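Local coordinates for putative thiosugar synthase (Amycolatopsis orientalis, PDB 4N6F), which is a thiazole synthase-like enzyme that probably builds a 2-thiosugar from a sugar phosphate, taking its sulfur from a sulfur-carrier protein, at residues 218-223 with 231-236; 36-41 with 224-229; 26-31 with 44-49. All blocks are in the same frame, centred on the assembly; numbering follows the deposited sequence.

Overall arrangement
From the N terminus, the first barrel strand opens interaction 3 (26-31 with 44-49), which closes the short loop around helix 36-46. Interaction 2 (36-41 with 224-229) starts within that loop and spans about 180 residues, so the two cross. It crosses interaction 1 (218-223 with 231-236) as well, since 224-229 lies between that contact's segments; interactions 1 and 3 follow each other in series. Interaction 3 packs the first beta-alpha unit, interaction 1 packs helix 218-221 on helix 226-245, and interaction 2 joins the two ends of the barrel. Interactions 1 and 3 both hold residues of the fructose 6-phosphate pocket, whereas interaction 2 lies farther out, at the surface.

Interaction 1. Residues 218-223 with 231-236; sequences TALVRA and AAMRQA. With F6R (fructose -6-phosphate), chain F.
Apolar contacts carry this buried meeting: M233 reaches from helix 226-245 toward A219 and L220 of helix 218-221. Its chain runs extended beyond CG (chi2 179°, chi3 170°), which takes SD past the L220 methyl CD2, 3.8 Å away, and leaves CE at the end, 3.6 Å from A219 CB. L220 turns its isobutyl end toward the sulfur and also touches V28 and M229, while M233 continues onto I26 and V203. The pair lies between the last two helices and the first strand of the TIM barrel, which it touches at I26 and V28. Helix 218-221 is the short extra helix that, as in many phosphate-binding TIM barrels, follows the eighth strand and directs its N terminus at the phosphate. The polar contacts lie there. T218 N donates to F6R O1P at 3.2 Å and more weakly to F6R O2P at 3.5 Å, and T218 OG1 donates to F6R O1P at 2.6 Å. With OG1 beside the backbone N (chi1 -63°), hydroxyl and amide grip the same phosphate oxygen, and the helix dipole probably adds to the attraction. A169, G196 and N217 also bond to the ligand. On the second subunit, L242 packs on A232 and A239 on A236.

Interaction 2. Residues 36-41 with 224-229; sequences VPLVRD and ESPLLM
The carboxylate of D41, whose CB meets L227 across the contact, lies at the edge of the R40 guanidinium. D41 OD1 sits in the guanidinium plane and takes two bonds side-on, from R40 NE at 3.0 Å and R40 NH1 at 2.9 Å, in a salt bridge between sequence neighbours. Both donors come from the same face of the carboxylate: NE from well above its plane (57°), NH1 on the syn side and nearer to it (28°). A weak bond from R40 NH1 to D41 OD2, 3.1 Å, adds little. One guanidinium face is covered near its rim by P37 CA, 3.9 Å above it. R40 NH2 has a second partner in E72, a calcium ligand, so R40 links the helix to the edge of a metal site. Between the two segments the touching is apolar. The D41 and L227 side chains cross obliquely, with L227 CD1 3.4 Å from D41 CB and L227 CD2 4.0 Å from D41 CG. With CG beside its own backbone N (chi1 -69°), D41 carries its carboxylate to R40, while CB, fixed by the backbone, meets the leucine. The first half of helix 36-46 here meets the opening turn of helix 226-245, the first and last main helices of the TIM barrel, neighbours on its outer layer because the barrel closes between its first and eighth strands. Farther toward the helix starts, L38 CD1 approaches the ring of P226 at CB, 4.2 Å away, and L38 also leans on Y33. S225 is the N-cap of helix 226-245: its OG accepts a weak bond from L228 N at 3.4 Å, and P226 opens the helix. E224 and S225 form backbone hydrogen bonds with the second subunit, where S246 packs on L228 and M229.

Interaction 3. Residues 26-31 with 44-49; sequences ILVGIE and NAAGAD. With F6R (fructose -6-phosphate), chain F.
The CA atoms of I26 and A48 stand 6.0 Å apart where the chain, turned by a Schellman motif at G47 with its positive phi, leaves helix 36-46 beside the start of strand 26-28; strand and helix together form the first beta-alpha unit of the TIM barrel. Between helix and strand, A46 CB touches two methyls, I26 CG2 at 4.0 Å and V28 CG2 at 3.9 Å. V28 has CG1 opposite its backbone N (chi1 -177°), leaving CG2 for the alanine; A230 packs on A46 as well. At the other end of the strand, G29 centres an inverse gamma turn next to the ligand, where a CB would clash with F6R O2. E31 places OE1 2.7 Å from F6R O2, while its OE2 is hydrogen-bonded to T83 OG1 and S85 OG. With an alanine here the sugar oxygen is likely to lose its near neighbour, and the T83 and S85 hydroxyls their shared partner. Two waters bridge the backbones. One donates to I26 O at 2.7 Å and accepts from D49 N; the other accepts from I26 N at 3.3 Å and donates to A46 O at 2.8 Å.

Interaction 1. Residues 218-223 with 231-236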
# COMPACT_ATOMS: atom_id res chain seq x y z
N THR A 218 16.51 -5.81 2.27
CA THR A 218 17.03 -4.72 3.06
C THR A 218 15.97 -3.96 3.87
O THR A 218 16.23 -3.57 4.95
CB THR A 218 17.81 -3.72 2.19
OG1 THR A 218 18.92 -4.36 1.62
CG2 THR A 218 18.30 -2.58 2.98
N ALA A 219 14.79 -3.77 3.33
CA ALA A 219 13.70 -3.08 4.04
C ALA A 219 13.32 -3.70 5.39
O ALA A 219 12.89 -2.99 6.31
CB ALA A 219 12.47 -3.01 3.17
N LEU A 220 13.43 -5.02 5.48
CA LEU A 220 13.18 -5.76 6.72
C LEU A 220 14.37 -5.66 7.66
O LEU A 220 14.22 -5.33 8.83
CB LEU A 220 12.89 -7.23 6.42
CG LEU A 220 11.74 -7.49 5.45
CD1 LEU A 220 11.49 -8.98 5.27
CD2 LEU A 220 10.47 -6.79 5.93
N VAL A 221 15.55 -5.96 7.14
CA VAL A 221 16.79 -5.93 7.92
C VAL A 221 17.03 -4.58 8.57
O VAL A 221 17.51 -4.53 9.70
CB VAL A 221 18.01 -6.29 7.04
CG1 VAL A 221 19.33 -6.03 7.76
CG2 VAL A 221 17.93 -7.75 6.63
N ARG A 222 16.70 -3.50 7.87
CA ARG A 222 17.02 -2.15 8.35
C ARG A 222 15.86 -1.41 8.99
O ARG A 222 16.00 -0.25 9.33
CB ARG A 222 17.60 -1.28 7.22
CG ARG A 222 18.88 -1.82 6.61
CD ARG A 222 20.01 -0.80 6.56
NE ARG A 222 20.08 -0.04 5.30
CZ ARG A 222 20.91 -0.29 4.28
NH1 ARG A 222 21.76 -1.31 4.31
NH2 ARG A 222 20.88 0.49 3.20
N ALA A 223 14.71 -2.06 9.14
CA ALA A 223 13.60 -1.44 9.87
C ALA A 223 13.85 -1.58 11.37
O ALA A 223 14.46 -2.55 11.80
CB ALA A 223 12.27 -2.08 9.50
N ALA A 231 5.24 -8.04 8.47
CA ALA A 231 3.78 -8.15 8.59
C ALA A 231 3.08 -7.10 7.74
O ALA A 231 2.09 -7.41 7.06
CB ALA A 231 3.33 -8.03 10.04
N ALA A 232 3.58 -5.88 7.79
CA ALA A 232 3.02 -4.79 7.01
C ALA A 232 3.10 -5.06 5.51
O ALA A 232 2.18 -4.73 4.77
CB ALA A 232 3.76 -3.50 7.33
N MET A 233 4.20 -5.65 5.08
CA MET A 233 4.39 -5.97 3.67
C MET A 233 3.46 -7.09 3.17
O MET A 233 2.97 -7.01 2.04
CB MET A 233 5.85 -6.30 3.41
CG MET A 233 6.68 -5.03 3.34
SD MET A 233 8.41 -5.38 3.05
CE MET A 233 8.99 -3.71 2.72
N ARG A 234 3.23 -8.10 4.01
CA ARG A 234 2.24 -9.14 3.68
C ARG A 234 0.90 -8.49 3.40
O ARG A 234 0.24 -8.79 2.39
CB ARG A 234 2.08 -10.15 4.83
CG ARG A 234 1.48 -11.47 4.36
CD ARG A 234 0.32 -11.98 5.19
NE ARG A 234 0.73 -12.62 6.43
CZ ARG A 234 0.44 -13.88 6.81
NH1 ARG A 234 -0.25 -14.70 6.03
NH2 ARG A 234 0.88 -14.31 7.98
N GLN A 235 0.49 -7.60 4.29
CA GLN A 235 -0.80 -6.93 4.18
C GLN A 235 -0.85 -6.06 2.95
O GLN A 235 -1.86 -6.03 2.25
CB GLN A 235 -1.09 -6.08 5.42
CG GLN A 235 -1.29 -6.90 6.69
CD GLN A 235 -2.45 -7.88 6.57
OE1 GLN A 235 -2.38 -9.01 7.06
NE2 GLN A 235 -3.51 -7.46 5.90
N ALA A 236 0.24 -5.34 2.69
CA ALA A 236 0.32 -4.43 1.56
C ALA A 236 0.26 -5.16 0.22
O ALA A 236 -0.29 -4.64 -0.76
CB ALA A 236 1.60 -3.61 1.64
C1 F6R F . 18.91 -12.18 -4.75
C2 F6R F . 18.80 -11.55 -3.39
C3 F6R F . 19.25 -10.13 -3.12
C4 F6R F . 18.18 -9.18 -3.68
C5 F6R F . 18.34 -7.77 -3.12
C6 F6R F . 17.04 -6.99 -3.22
O2 F6R F . 18.28 -12.17 -2.46
O3 F6R F . 20.53 -9.80 -3.66
O4 F6R F . 18.30 -9.13 -5.11
O5 F6R F . 18.74 -7.79 -1.75
O6 F6R F . 17.29 -5.65 -2.84
P F6R F . 16.92 -5.06 -1.40
O1P F6R F . 18.00 -5.62 -0.51
O2P F6R F . 15.55 -5.56 -1.06
O3P F6R F . 16.95 -3.58 -1.67

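Interaction 2. Residues 36-41 with 224-229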
# COMPACT_ATOMS: atom_id res chain seq x y z
N VAL A 36 19.23 -17.13 13.11
CA VAL A 36 18.11 -18.06 12.98
C VAL A 36 16.78 -17.46 13.47
O VAL A 36 15.77 -17.57 12.78
CB VAL A 36 18.41 -19.41 13.67
CG1 VAL A 36 17.19 -20.33 13.68
CG2 VAL A 36 19.56 -20.10 12.97
N PRO A 37 16.78 -16.82 14.66
CA PRO A 37 15.61 -16.06 15.10
C PRO A 37 15.07 -15.07 14.07
O PRO A 37 13.86 -15.01 13.87
CB PRO A 37 16.13 -15.31 16.33
CG PRO A 37 17.14 -16.24 16.91
CD PRO A 37 17.78 -16.95 15.75
N LEU A 38 15.96 -14.30 13.45
CA LEU A 38 15.57 -13.33 12.43
C LEU A 38 14.88 -14.01 11.24
O LEU A 38 13.83 -13.55 10.78
CB LEU A 38 16.79 -12.55 11.92
CG LEU A 38 16.54 -11.58 10.75
CD1 LEU A 38 15.60 -10.45 11.17
CD2 LEU A 38 17.83 -11.02 10.19
N VAL A 39 15.49 -15.07 10.72
CA VAL A 39 14.93 -15.78 9.58
C VAL A 39 13.54 -16.29 9.94
O VAL A 39 12.58 -16.04 9.23
CB VAL A 39 15.84 -16.93 9.11
CG1 VAL A 39 15.14 -17.79 8.07
CG2 VAL A 39 17.13 -16.38 8.52
N ARG A 40 13.45 -16.99 11.07
CA ARG A 40 12.19 -17.54 11.55
C ARG A 40 11.10 -16.46 11.61
O ARG A 40 10.05 -16.60 11.01
CB ARG A 40 12.39 -18.16 12.94
CG ARG A 40 11.13 -18.70 13.61
CD ARG A 40 11.37 -18.84 15.11
NE ARG A 40 11.43 -17.53 15.76
CZ ARG A 40 12.19 -17.22 16.81
NH1 ARG A 40 12.15 -15.98 17.30
NH2 ARG A 40 13.01 -18.10 17.36
N ASP A 41 11.39 -15.38 12.32
CA ASP A 41 10.37 -14.36 12.58
C ASP A 41 9.92 -13.67 11.30
O ASP A 41 8.75 -13.39 11.12
CB ASP A 41 10.89 -13.32 13.58
CG ASP A 41 11.05 -13.89 14.99
OD1 ASP A 41 10.29 -14.80 15.40
OD2 ASP A 41 11.96 -13.39 15.70
N GLU A 224 13.37 -0.62 12.16
CA GLU A 224 13.50 -0.68 13.62
C GLU A 224 12.86 -1.95 14.15
O GLU A 224 13.40 -2.58 15.05
CB GLU A 224 12.87 0.55 14.30
CG GLU A 224 13.72 1.81 14.19
CD GLU A 224 13.06 3.04 14.82
OE1 GLU A 224 12.34 2.89 15.84
OE2 GLU A 224 13.29 4.16 14.30
N SER A 225 11.71 -2.34 13.59
CA SER A 225 11.15 -3.66 13.85
C SER A 225 10.95 -4.44 12.55
O SER A 225 9.95 -4.24 11.85
CB SER A 225 9.82 -3.58 14.59
OG SER A 225 9.27 -4.88 14.71
N PRO A 226 11.90 -5.34 12.23
CA PRO A 226 11.77 -6.18 11.05
C PRO A 226 10.47 -6.97 10.99
O PRO A 226 9.91 -7.15 9.91
CB PRO A 226 12.97 -7.12 11.16
CG PRO A 226 13.99 -6.34 11.93
CD PRO A 226 13.18 -5.56 12.92
N LEU A 227 9.99 -7.40 12.15
CA LEU A 227 8.79 -8.23 12.24
C LEU A 227 7.55 -7.49 11.79
O LEU A 227 6.78 -8.02 11.00
CB LEU A 227 8.58 -8.75 13.67
CG LEU A 227 9.32 -10.04 13.98
CD1 LEU A 227 10.79 -9.92 13.59
CD2 LEU A 227 9.18 -10.40 15.46
N LEU A 228 7.37 -6.29 12.32
CA LEU A 228 6.25 -5.43 11.95
C LEU A 228 6.26 -5.05 10.47
O LEU A 228 5.20 -4.94 9.87
CB LEU A 228 6.25 -4.14 12.79
CG LEU A 228 5.32 -4.03 13.99
CD1 LEU A 228 5.42 -5.25 14.90
CD2 LEU A 228 5.64 -2.76 14.78
N MET A 229 7.45 -4.80 9.91
CA MET A 229 7.56 -4.43 8.50
C MET A 229 7.25 -5.63 7.61
O MET A 229 6.58 -5.48 6.60
CB MET A 229 8.94 -3.87 8.16
CG MET A 229 9.10 -3.46 6.70
SD MET A 229 7.92 -2.20 6.17
CE MET A 229 8.77 -0.69 6.63

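Interaction 3. Residues 26-31 with 44-49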
# COMPACT_ATOMS: atom_id res chain seq x y z
N ILE A 26 4.93 -12.18 -0.99
CA ILE A 26 6.19 -11.64 -0.51
C ILE A 26 7.22 -12.76 -0.53
O ILE A 26 7.00 -13.82 0.08
CB ILE A 26 6.06 -11.12 0.93
CG1 ILE A 26 5.06 -9.96 1.03
CG2 ILE A 26 7.41 -10.66 1.45
CD1 ILE A 26 5.46 -8.73 0.25
N LEU A 27 8.32 -12.55 -1.24
CA LEU A 27 9.49 -13.40 -1.13
C LEU A 27 10.49 -12.66 -0.26
O LEU A 27 10.61 -11.43 -0.36
CB LEU A 27 10.11 -13.69 -2.50
CG LEU A 27 9.29 -14.46 -3.54
CD1 LEU A 27 9.99 -14.47 -4.88
CD2 LEU A 27 9.08 -15.89 -3.11
N VAL A 28 11.21 -13.38 0.59
CA VAL A 28 12.21 -12.77 1.46
C VAL A 28 13.59 -13.27 1.09
O VAL A 28 13.86 -14.47 1.13
CB VAL A 28 11.94 -13.07 2.94
CG1 VAL A 28 12.96 -12.34 3.80
CG2 VAL A 28 10.54 -12.63 3.33
N GLY A 29 14.46 -12.33 0.72
CA GLY A 29 15.81 -12.64 0.29
C GLY A 29 16.67 -12.78 1.53
O GLY A 29 17.35 -11.83 1.93
N ILE A 30 16.63 -13.98 2.11
CA ILE A 30 17.28 -14.26 3.39
C ILE A 30 18.71 -14.77 3.26
O ILE A 30 19.39 -14.92 4.28
CB ILE A 30 16.52 -15.35 4.19
CG1 ILE A 30 16.43 -16.65 3.38
CG2 ILE A 30 15.13 -14.87 4.59
CD1 ILE A 30 16.13 -17.87 4.22
N GLU A 31 19.17 -15.04 2.04
CA GLU A 31 20.36 -15.88 1.86
C GLU A 31 21.62 -15.37 2.59
O GLU A 31 22.50 -16.16 2.92
CB GLU A 31 20.65 -16.20 0.37
CG GLU A 31 20.85 -15.02 -0.58
CD GLU A 31 19.64 -14.79 -1.50
OE1 GLU A 31 18.58 -14.40 -0.97
OE2 GLU A 31 19.75 -14.99 -2.74
N ASN A 44 7.88 -16.15 9.04
CA ASN A 44 6.54 -16.26 9.64
C ASN A 44 5.70 -15.02 9.42
O ASN A 44 4.60 -15.11 8.88
CB ASN A 44 6.62 -16.56 11.15
CG ASN A 44 6.89 -18.02 11.46
OD1 ASN A 44 6.50 -18.92 10.70
ND2 ASN A 44 7.53 -18.28 12.59
N ALA A 45 6.21 -13.86 9.82
CA ALA A 45 5.44 -12.61 9.74
C ALA A 45 5.18 -12.11 8.31
O ALA A 45 4.17 -11.48 8.05
CB ALA A 45 6.10 -11.52 10.56
N ALA A 46 6.10 -12.38 7.38
CA ALA A 46 5.85 -12.10 5.96
C ALA A 46 4.81 -13.04 5.32
O ALA A 46 4.28 -12.73 4.26
CB ALA A 46 7.16 -12.15 5.18
N GLY A 47 4.53 -14.19 5.95
CA GLY A 47 3.60 -15.18 5.38
C GLY A 47 4.20 -15.89 4.18
O GLY A 47 3.49 -16.37 3.30
N ALA A 48 5.53 -15.94 4.16
CA ALA A 48 6.30 -16.51 3.07
C ALA A 48 6.09 -18.01 2.89
O ALA A 48 5.90 -18.74 3.86
CB ALA A 48 7.78 -16.23 3.30
N ASP A 49 6.19 -18.48 1.65
CA ASP A 49 6.16 -19.92 1.35
C ASP A 49 7.31 -20.39 0.46
O ASP A 49 7.31 -21.52 -0.03
CB ASP A 49 4.81 -20.33 0.74
CG ASP A 49 4.56 -19.73 -0.66
OD1 ASP A 49 5.49 -19.15 -1.28
OD2 ASP A 49 3.41 -19.84 -1.14
C1 F6R F . 18.91 -12.18 -4.75
C2 F6R F . 18.80 -11.55 -3.39
C3 F6R F . 19.25 -10.13 -3.12
C4 F6R F . 18.18 -9.18 -3.68
C5 F6R F . 18.34 -7.77 -3.12
C6 F6R F . 17.04 -6.99 -3.22
O2 F6R F . 18.28 -12.17 -2.46
O3 F6R F . 20.53 -9.80 -3.66
O4 F6R F . 18.30 -9.13 -5.11
O5 F6R F . 18.74 -7.79 -1.75
O6 F6R F . 17.29 -5.65 -2.84
P F6R F . 16.92 -5.06 -1.40
O1P F6R F . 18.00 -5.62 -0.51
O2P F6R F . 15.55 -5.56 -1.06
O3P F6R F . 16.95 -3.58 -1.67
O HOH W 1 7.38 -16.44 -0.27
O HOH W 2 3.26 -13.19 1.66